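PDB 1YAC: YCAC GENE product from Escherichia coli, which is an octameric bacterial hydrolase of the isochorismatase family whose natural substrate is unknown. Local coordinates for residues Asp45-Phe50 with Ala74-Ala79; Ala14-Asp19 with Pro53-Thr58. One frame throughout, in Å; residues are numbered along the deposited sequence.

The four segments alternate along the chain, in the order 14-19, 45-50, 53-58 and 74-79, so interactions 1 and 2 interlock within one isochorismatase domain. Interaction 2 joins two neighbouring parallel strands, 13-18 and 54-59, inside the sheet of the three-layer alpha-beta-alpha sandwich. Interaction 1 lies against one face of that sheet, where helix 33-49, the connection between the two strands, meets the end of helix 70-75. Their centres are about 10 Å apart, and they touch directly: CB of Ala47 packs 3.7 Å from OG1 of Thr54, and Phe76 rests on the same threonine. The helix layer is thereby seated on strand residues that themselves build the sheet.

Interaction 1 (Asp45-Phe50 with Ala74-Ala79); sequences DLAKYF and AQFPDA. Unlike the reference sequence in segment 74-79: Ala79 (reference Thr).
The Phe76 ring meets helix 33-49 through two neighbouring atoms of its far end: CZ lies 3.8 Å from CB of Ala47, and CE1 lies 3.8 Å from CE of Lys48. One face of the ring carries CG of the preceding Gln75, 3.7 Å above the plane and displaced toward the rim. The second pair of flat groups, the Asp45 carboxylate and the Gln75 amide, stands almost perpendicular, with planes 80° apart. NE2 of Gln75 nevertheless donates a hydrogen bond of 2.8 Å to OD1 of Asp45, which lies close to the amide plane and is approached from the anti side, moderately out of the carboxylate plane. Gln75 can span this gap because its chain is extended beyond CG. The other carboxylate oxygen, OD2, is hydrogen-bonded to His190, so both carboxylate oxygens are engaged.

In the alpha-beta-alpha sandwich, this contact ties the C-terminal part of a crossover helix to the last turn of helix 70-75, from which Phe76 is the first residue to leave helical geometry, starting a type I turn to Ala79. Lys48 attends to that helix end. Its chain bends at chi2 (107°) and chi3, runs antiparallel to the Gln75 side chain, and brings NZ to O of Gln75 at 2.7 Å. The donor sits nearly on the carbonyl axis, with a C=O...N angle of 170°. A positive charge placed here probably interacts favourably with the negative end of the helix dipole. Alongside, CD of Lys48 passes 4.0 Å from CG of Gln75, so the aliphatic part of the lysine also contributes to the packing. On the sheet side, the Phe76 ring touches Leu56 of strand 54-59.

Interaction 2 (Ala14-Asp19 with Pro53-Thr58); sequences AVLLVD and PTILTT
Leu17 and Leu56 share nearly the same first torsion, -58° and -53°, with CG anti to the carbonyl carbon in both; paired in register as well, they lie side by side and extend in the same direction, CD1 of Leu17 3.8 Å from CD2 of Leu56. The first torsion of Thr57 (-175°) turns OG1 away from its own N and leaves the methyl CG2 between N and the carbonyl carbon, 3.6 Å from CG1 of Val18, and sends the hydroxyl to O of Ile82 and to Arg84. On the face of Val18 and Thr57, CD2 of Leu16 also meets CD1 of Ile55 at 3.8 Å.

These pairs follow the register of two parallel strands, 13-18 and 54-59, that helix 33-49 connects in a beta-alpha-beta crossover. Their backbone bonds alternate as parallel pairing requires: N of Leu17 lies 2.9 Å from O of Ile55, whereas N of Thr57 reaches O of Leu17 at a longer 3.3 Å. The backbones of Leu16 and Val18 hydrogen-bond instead to strand 107-112, placing strand 13-18 inside the sheet.

At the C-terminal end, N of Asp19 bonds to O of Thr57 at 3.0 Å, and OD1 of Asp19 comes within 3.1 Å of CA of Thr58 while forming a salt bridge to Arg84. An alanine in place of Asp19 would remove the carboxylate, which would probably leave Arg84 without this anionic mate, though still bonded to the Thr57 hydroxyl. Thr58 directs its hydroxyl to Glu61.

Interaction 1 (Asp45-Phe50 with Ala74-Ala79)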
ATOM      1  N   ASP A  45      11.501  11.308  26.344  1.00  8.59           N
ATOM      2  CA  ASP A  45      10.669  11.535  27.526  1.00  8.62           C
ATOM      3  C   ASP A  45      10.671  10.339  28.463  1.00  9.66           C
ATOM      4  O   ASP A  45      10.685  10.507  29.689  1.00  9.61           O
ATOM      5  CB  ASP A  45       9.225  11.867  27.137  1.00  9.20           C
ATOM      6  CG  ASP A  45       9.047  13.294  26.661  1.00 11.16           C
ATOM      7  OD1 ASP A  45      10.038  14.054  26.531  1.00 12.46           O
ATOM      8  OD2 ASP A  45       7.886  13.665  26.429  1.00 11.05           O
ATOM      9  N   LEU A  46      10.648   9.127  27.909  1.00  9.46           N
ATOM     10  CA  LEU A  46      10.644   7.946  28.766  1.00 10.02           C
ATOM     11  C   LEU A  46      12.008   7.762  29.425  1.00  9.88           C
ATOM     12  O   LEU A  46      12.085   7.379  30.597  1.00 10.96           O
ATOM     13  CB  LEU A  46      10.178   6.685  28.016  1.00  9.23           C
ATOM     14  CG  LEU A  46      11.076   5.911  27.052  1.00  9.28           C
ATOM     15  CD1 LEU A  46      12.007   4.949  27.804  1.00  6.95           C
ATOM     16  CD2 LEU A  46      10.197   5.129  26.083  1.00  8.34           C
ATOM     17  N   ALA A  47      13.078   8.074  28.701  1.00  8.95           N
ATOM     18  CA  ALA A  47      14.421   7.957  29.260  1.00 11.29           C
ATOM     19  C   ALA A  47      14.520   8.892  30.466  1.00 11.97           C
ATOM     20  O   ALA A  47      15.046   8.525  31.526  1.00 12.68           O
ATOM     21  CB  ALA A  47      15.463   8.331  28.225  1.00  9.61           C
ATOM     22  N   LYS A  48      13.989  10.097  30.302  1.00 12.92           N
ATOM     23  CA  LYS A  48      13.993  11.079  31.373  1.00 13.62           C
ATOM     24  C   LYS A  48      13.084  10.634  32.523  1.00 13.47           C
ATOM     25  O   LYS A  48      13.490  10.656  33.697  1.00 13.25           O
ATOM     26  CB  LYS A  48      13.545  12.442  30.836  1.00 16.23           C
ATOM     27  CG  LYS A  48      13.451  13.523  31.898  1.00 20.98           C
ATOM     28  CD  LYS A  48      14.569  14.541  31.792  1.00 25.42           C
ATOM     29  CE  LYS A  48      15.936  13.922  31.935  1.00 27.55           C
ATOM     30  NZ  LYS A  48      16.981  14.980  32.033  1.00 30.68           N
ATOM     31  N   TYR A  49      11.873  10.201  32.180  1.00 12.38           N
ATOM     32  CA  TYR A  49      10.902   9.752  33.180  1.00 13.94           C
ATOM     33  C   TYR A  49      11.434   8.618  34.067  1.00 14.36           C
ATOM     34  O   TYR A  49      11.266   8.639  35.290  1.00 13.77           O
ATOM     35  CB  TYR A  49       9.601   9.307  32.507  1.00 14.44           C
ATOM     36  CG  TYR A  49       8.595   8.732  33.484  1.00 16.75           C
ATOM     37  CD1 TYR A  49       8.014   9.531  34.468  1.00 16.75           C
ATOM     38  CD2 TYR A  49       8.247   7.385  33.440  1.00 16.01           C
ATOM     39  CE1 TYR A  49       7.112   9.001  35.381  1.00 16.80           C
ATOM     40  CE2 TYR A  49       7.350   6.848  34.349  1.00 16.72           C
ATOM     41  CZ  TYR A  49       6.783   7.664  35.316  1.00 18.41           C
ATOM     42  OH  TYR A  49       5.863   7.138  36.204  1.00 19.66           O
ATOM     43  N   PHE A  50      12.020   7.604  33.435  1.00 13.71           N
ATOM     44  CA  PHE A  50      12.573   6.474  34.155  1.00 13.59           C
ATOM     45  C   PHE A  50      13.958   6.764  34.707  1.00 14.38           C
ATOM     46  O   PHE A  50      14.564   5.888  35.323  1.00 14.21           O
ATOM     47  CB  PHE A  50      12.615   5.233  33.260  1.00 14.57           C
ATOM     48  CG  PHE A  50      11.260   4.675  32.947  1.00 14.93           C
ATOM     49  CD1 PHE A  50      10.495   4.079  33.952  1.00 14.35           C
ATOM     50  CD2 PHE A  50      10.715   4.804  31.671  1.00 13.93           C
ATOM     51  CE1 PHE A  50       9.209   3.626  33.693  1.00 13.75           C
ATOM     52  CE2 PHE A  50       9.418   4.351  31.403  1.00 14.60           C
ATOM     53  CZ  PHE A  50       8.666   3.763  32.419  1.00 14.31           C
ATOM     54  N   ALA A  74      18.401  19.771  24.823  1.00 14.33           N
ATOM     55  CA  ALA A  74      17.758  20.473  25.930  1.00 13.44           C
ATOM     56  C   ALA A  74      17.325  19.533  27.053  1.00 13.31           C
ATOM     57  O   ALA A  74      17.397  19.883  28.233  1.00 13.37           O
ATOM     58  CB  ALA A  74      16.544  21.265  25.412  1.00 12.51           C
ATOM     59  N   GLN A  75      16.890  18.334  26.684  1.00 12.17           N
ATOM     60  CA  GLN A  75      16.407  17.361  27.656  1.00 12.63           C
ATOM     61  C   GLN A  75      17.487  16.655  28.470  1.00 12.25           C
ATOM     62  O   GLN A  75      17.251  16.250  29.610  1.00 11.92           O
ATOM     63  CB  GLN A  75      15.538  16.321  26.954  1.00 12.21           C
ATOM     64  CG  GLN A  75      14.789  15.398  27.895  1.00 12.24           C
ATOM     65  CD  GLN A  75      13.655  14.689  27.191  1.00 12.86           C
ATOM     66  OE1 GLN A  75      13.901  14.156  26.093  1.00 11.88           O
ATOM     67  NE2 GLN A  75      12.518  14.685  27.723  1.00 13.42           N
ATOM     68  N   PHE A  76      18.663  16.499  27.886  1.00 11.65           N
ATOM     69  CA  PHE A  76      19.767  15.817  28.554  1.00 12.54           C
ATOM     70  C   PHE A  76      21.003  16.707  28.543  1.00 12.77           C
ATOM     71  O   PHE A  76      22.037  16.343  27.972  1.00 13.12           O
ATOM     72  CB  PHE A  76      20.050  14.495  27.831  1.00 12.75           C
ATOM     73  CG  PHE A  76      18.866  13.569  27.799  1.00 13.33           C
ATOM     74  CD1 PHE A  76      18.516  12.827  28.929  1.00 12.78           C
ATOM     75  CD2 PHE A  76      18.066  13.482  26.659  1.00 14.23           C
ATOM     76  CE1 PHE A  76      17.384  12.015  28.929  1.00 13.94           C
ATOM     77  CE2 PHE A  76      16.925  12.672  26.643  1.00 12.83           C
ATOM     78  CZ  PHE A  76      16.583  11.939  27.779  1.00 14.31           C
ATOM     79  N   PRO A  77      20.938  17.865  29.227  1.00 12.86           N
ATOM     80  CA  PRO A  77      22.080  18.782  29.257  1.00 13.88           C
ATOM     81  C   PRO A  77      23.333  18.252  29.943  1.00 14.36           C
ATOM     82  O   PRO A  77      24.434  18.656  29.595  1.00 15.29           O
ATOM     83  CB  PRO A  77      21.511  20.007  29.971  1.00 14.35           C
ATOM     84  CG  PRO A  77      20.506  19.415  30.897  1.00 13.88           C
ATOM     85  CD  PRO A  77      19.827  18.391  30.037  1.00 12.85           C
ATOM     86  N   ASP A  78      23.172  17.328  30.882  1.00 14.51           N
ATOM     87  CA  ASP A  78      24.321  16.777  31.594  1.00 17.40           C
ATOM     88  C   ASP A  78      24.775  15.405  31.099  1.00 17.16           C
ATOM     89  O   ASP A  78      25.749  14.851  31.608  1.00 18.59           O
ATOM     90  CB  ASP A  78      24.034  16.701  33.097  1.00 19.58           C
ATOM     91  CG  ASP A  78      23.885  18.071  33.742  1.00 22.28           C
ATOM     92  OD1 ASP A  78      24.412  19.061  33.196  1.00 22.93           O
ATOM     93  OD2 ASP A  78      23.250  18.148  34.817  1.00 26.74           O
ATOM     94  N   ALA A  79      24.090  14.864  30.098  1.00 15.02           N
ATOM     95  CA  ALA A  79      24.439  13.550  29.578  1.00 13.03           C
ATOM     96  C   ALA A  79      25.701  13.593  28.741  1.00 12.39           C
ATOM     97  O   ALA A  79      26.096  14.654  28.261  1.00 12.54           O
ATOM     98  CB  ALA A  79      23.280  13.003  28.725  1.00 11.88           C
TER

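Interaction 2 (Ala14-Asp19 with Pro53-Thr58)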
ATOM      1  N   ALA A  14      20.555   1.490  30.080  1.00  8.27           N
ATOM      2  CA  ALA A  14      21.012   2.805  29.644  1.00  8.66           C
ATOM      3  C   ALA A  14      20.415   3.029  28.250  1.00  9.58           C
ATOM      4  O   ALA A  14      20.105   2.072  27.522  1.00  9.55           O
ATOM      5  CB  ALA A  14      22.529   2.875  29.584  1.00  6.98           C
ATOM      6  N   VAL A  15      20.232   4.289  27.891  1.00  9.46           N
ATOM      7  CA  VAL A  15      19.664   4.626  26.593  1.00  9.12           C
ATOM      8  C   VAL A  15      20.721   5.287  25.722  1.00  9.13           C
ATOM      9  O   VAL A  15      21.408   6.203  26.183  1.00  9.71           O
ATOM     10  CB  VAL A  15      18.455   5.578  26.762  1.00  8.24           C
ATOM     11  CG1 VAL A  15      17.901   6.013  25.391  1.00  7.51           C
ATOM     12  CG2 VAL A  15      17.368   4.892  27.564  1.00  6.77           C
ATOM     13  N   LEU A  16      20.891   4.791  24.495  1.00  8.33           N
ATOM     14  CA  LEU A  16      21.860   5.369  23.558  1.00  9.10           C
ATOM     15  C   LEU A  16      21.084   5.988  22.405  1.00  8.92           C
ATOM     16  O   LEU A  16      20.378   5.278  21.682  1.00  8.00           O
ATOM     17  CB  LEU A  16      22.816   4.305  22.989  1.00 10.39           C
ATOM     18  CG  LEU A  16      23.482   3.257  23.891  1.00 13.86           C
ATOM     19  CD1 LEU A  16      24.555   2.508  23.099  1.00 11.04           C
ATOM     20  CD2 LEU A  16      24.064   3.879  25.136  1.00 14.17           C
ATOM     21  N   LEU A  17      21.189   7.308  22.254  1.00  9.08           N
ATOM     22  CA  LEU A  17      20.500   8.026  21.182  1.00  8.33           C
ATOM     23  C   LEU A  17      21.574   8.417  20.174  1.00  8.93           C
ATOM     24  O   LEU A  17      22.352   9.351  20.398  1.00  9.09           O
ATOM     25  CB  LEU A  17      19.766   9.242  21.745  1.00  8.53           C
ATOM     26  CG  LEU A  17      18.737   8.906  22.836  1.00  9.60           C
ATOM     27  CD1 LEU A  17      18.024  10.182  23.288  1.00  9.26           C
ATOM     28  CD2 LEU A  17      17.715   7.888  22.302  1.00  9.14           C
ATOM     29  N   VAL A  18      21.578   7.719  19.043  1.00  8.73           N
ATOM     30  CA  VAL A  18      22.595   7.892  18.021  1.00  8.12           C
ATOM     31  C   VAL A  18      22.228   8.638  16.737  1.00  9.79           C
ATOM     32  O   VAL A  18      21.440   8.153  15.919  1.00  8.78           O
ATOM     33  CB  VAL A  18      23.167   6.494  17.614  1.00  9.64           C
ATOM     34  CG1 VAL A  18      24.464   6.645  16.803  1.00 10.04           C
ATOM     35  CG2 VAL A  18      23.393   5.615  18.856  1.00  9.65           C
ATOM     36  N   ASP A  19      22.832   9.811  16.573  1.00  8.82           N
ATOM     37  CA  ASP A  19      22.692  10.626  15.373  1.00 10.34           C
ATOM     38  C   ASP A  19      21.305  11.103  14.918  1.00 10.41           C
ATOM     39  O   ASP A  19      21.012  11.128  13.718  1.00 10.49           O
ATOM     40  CB  ASP A  19      23.411   9.944  14.202  1.00 10.32           C
ATOM     41  CG  ASP A  19      24.846   9.557  14.533  1.00 14.29           C
ATOM     42  OD1 ASP A  19      25.388  10.000  15.567  1.00 13.74           O
ATOM     43  OD2 ASP A  19      25.435   8.779  13.761  1.00 16.72           O
ATOM     44  N   PRO A  53      20.339   6.354  32.642  1.00  9.84           N
ATOM     45  CA  PRO A  53      21.557   7.034  32.180  1.00  9.50           C
ATOM     46  C   PRO A  53      21.440   7.077  30.666  1.00 10.15           C
ATOM     47  O   PRO A  53      21.191   6.039  30.035  1.00 10.46           O
ATOM     48  CB  PRO A  53      22.663   6.067  32.615  1.00  9.65           C
ATOM     49  CG  PRO A  53      22.131   5.552  33.915  1.00  9.19           C
ATOM     50  CD  PRO A  53      20.670   5.243  33.553  1.00  9.00           C
ATOM     51  N   THR A  54      21.611   8.261  30.089  1.00  9.08           N
ATOM     52  CA  THR A  54      21.461   8.446  28.644  1.00  9.72           C
ATOM     53  C   THR A  54      22.723   9.005  27.995  1.00  9.27           C
ATOM     54  O   THR A  54      23.415   9.847  28.573  1.00 11.18           O
ATOM     55  CB  THR A  54      20.240   9.369  28.370  1.00  8.77           C
ATOM     56  OG1 THR A  54      19.068   8.759  28.921  1.00  9.02           O
ATOM     57  CG2 THR A  54      20.031   9.609  26.868  1.00  8.71           C
ATOM     58  N   ILE A  55      23.041   8.484  26.817  1.00 10.12           N
ATOM     59  CA  ILE A  55      24.215   8.897  26.060  1.00 10.56           C
ATOM     60  C   ILE A  55      23.812   9.427  24.682  1.00 10.56           C
ATOM     61  O   ILE A  55      23.090   8.763  23.937  1.00  9.88           O
ATOM     62  CB  ILE A  55      25.179   7.714  25.907  1.00 11.41           C
ATOM     63  CG1 ILE A  55      25.693   7.312  27.293  1.00 14.49           C
ATOM     64  CG2 ILE A  55      26.363   8.074  25.020  1.00 10.52           C
ATOM     65  CD1 ILE A  55      26.335   5.979  27.301  1.00 18.74           C
ATOM     66  N   LEU A  56      24.229  10.651  24.386  1.00 10.01           N
ATOM     67  CA  LEU A  56      23.945  11.288  23.104  1.00 10.15           C
ATOM     68  C   LEU A  56      25.216  11.274  22.259  1.00  9.88           C
ATOM     69  O   LEU A  56      26.323  11.445  22.777  1.00  9.71           O
ATOM     70  CB  LEU A  56      23.526  12.743  23.314  1.00  9.96           C
ATOM     71  CG  LEU A  56      22.393  13.046  24.288  1.00 12.19           C
ATOM     72  CD1 LEU A  56      22.256  14.563  24.392  1.00 10.37           C
ATOM     73  CD2 LEU A  56      21.088  12.404  23.838  1.00 11.17           C
ATOM     74  N   THR A  57      25.070  11.056  20.958  1.00  9.55           N
ATOM     75  CA  THR A  57      26.230  11.061  20.079  1.00  9.54           C
ATOM     76  C   THR A  57      25.797  11.535  18.706  1.00 10.38           C
ATOM     77  O   THR A  57      24.633  11.388  18.337  1.00  9.85           O
ATOM     78  CB  THR A  57      26.937   9.670  20.014  1.00  9.38           C
ATOM     79  OG1 THR A  57      28.144   9.771  19.236  1.00  8.83           O
ATOM     80  CG2 THR A  57      26.020   8.608  19.409  1.00  8.62           C
ATOM     81  N   THR A  58      26.706  12.190  17.995  1.00 11.01           N
ATOM     82  CA  THR A  58      26.412  12.708  16.664  1.00 12.20           C
ATOM     83  C   THR A  58      27.577  12.412  15.743  1.00 14.76           C
ATOM     84  O   THR A  58      28.702  12.176  16.193  1.00 13.89           O
ATOM     85  CB  THR A  58      26.178  14.227  16.675  1.00 11.85           C
ATOM     86  OG1 THR A  58      27.364  14.878  17.142  1.00 12.69           O
ATOM     87  CG2 THR A  58      24.993  14.596  17.574  1.00 10.62           C
TER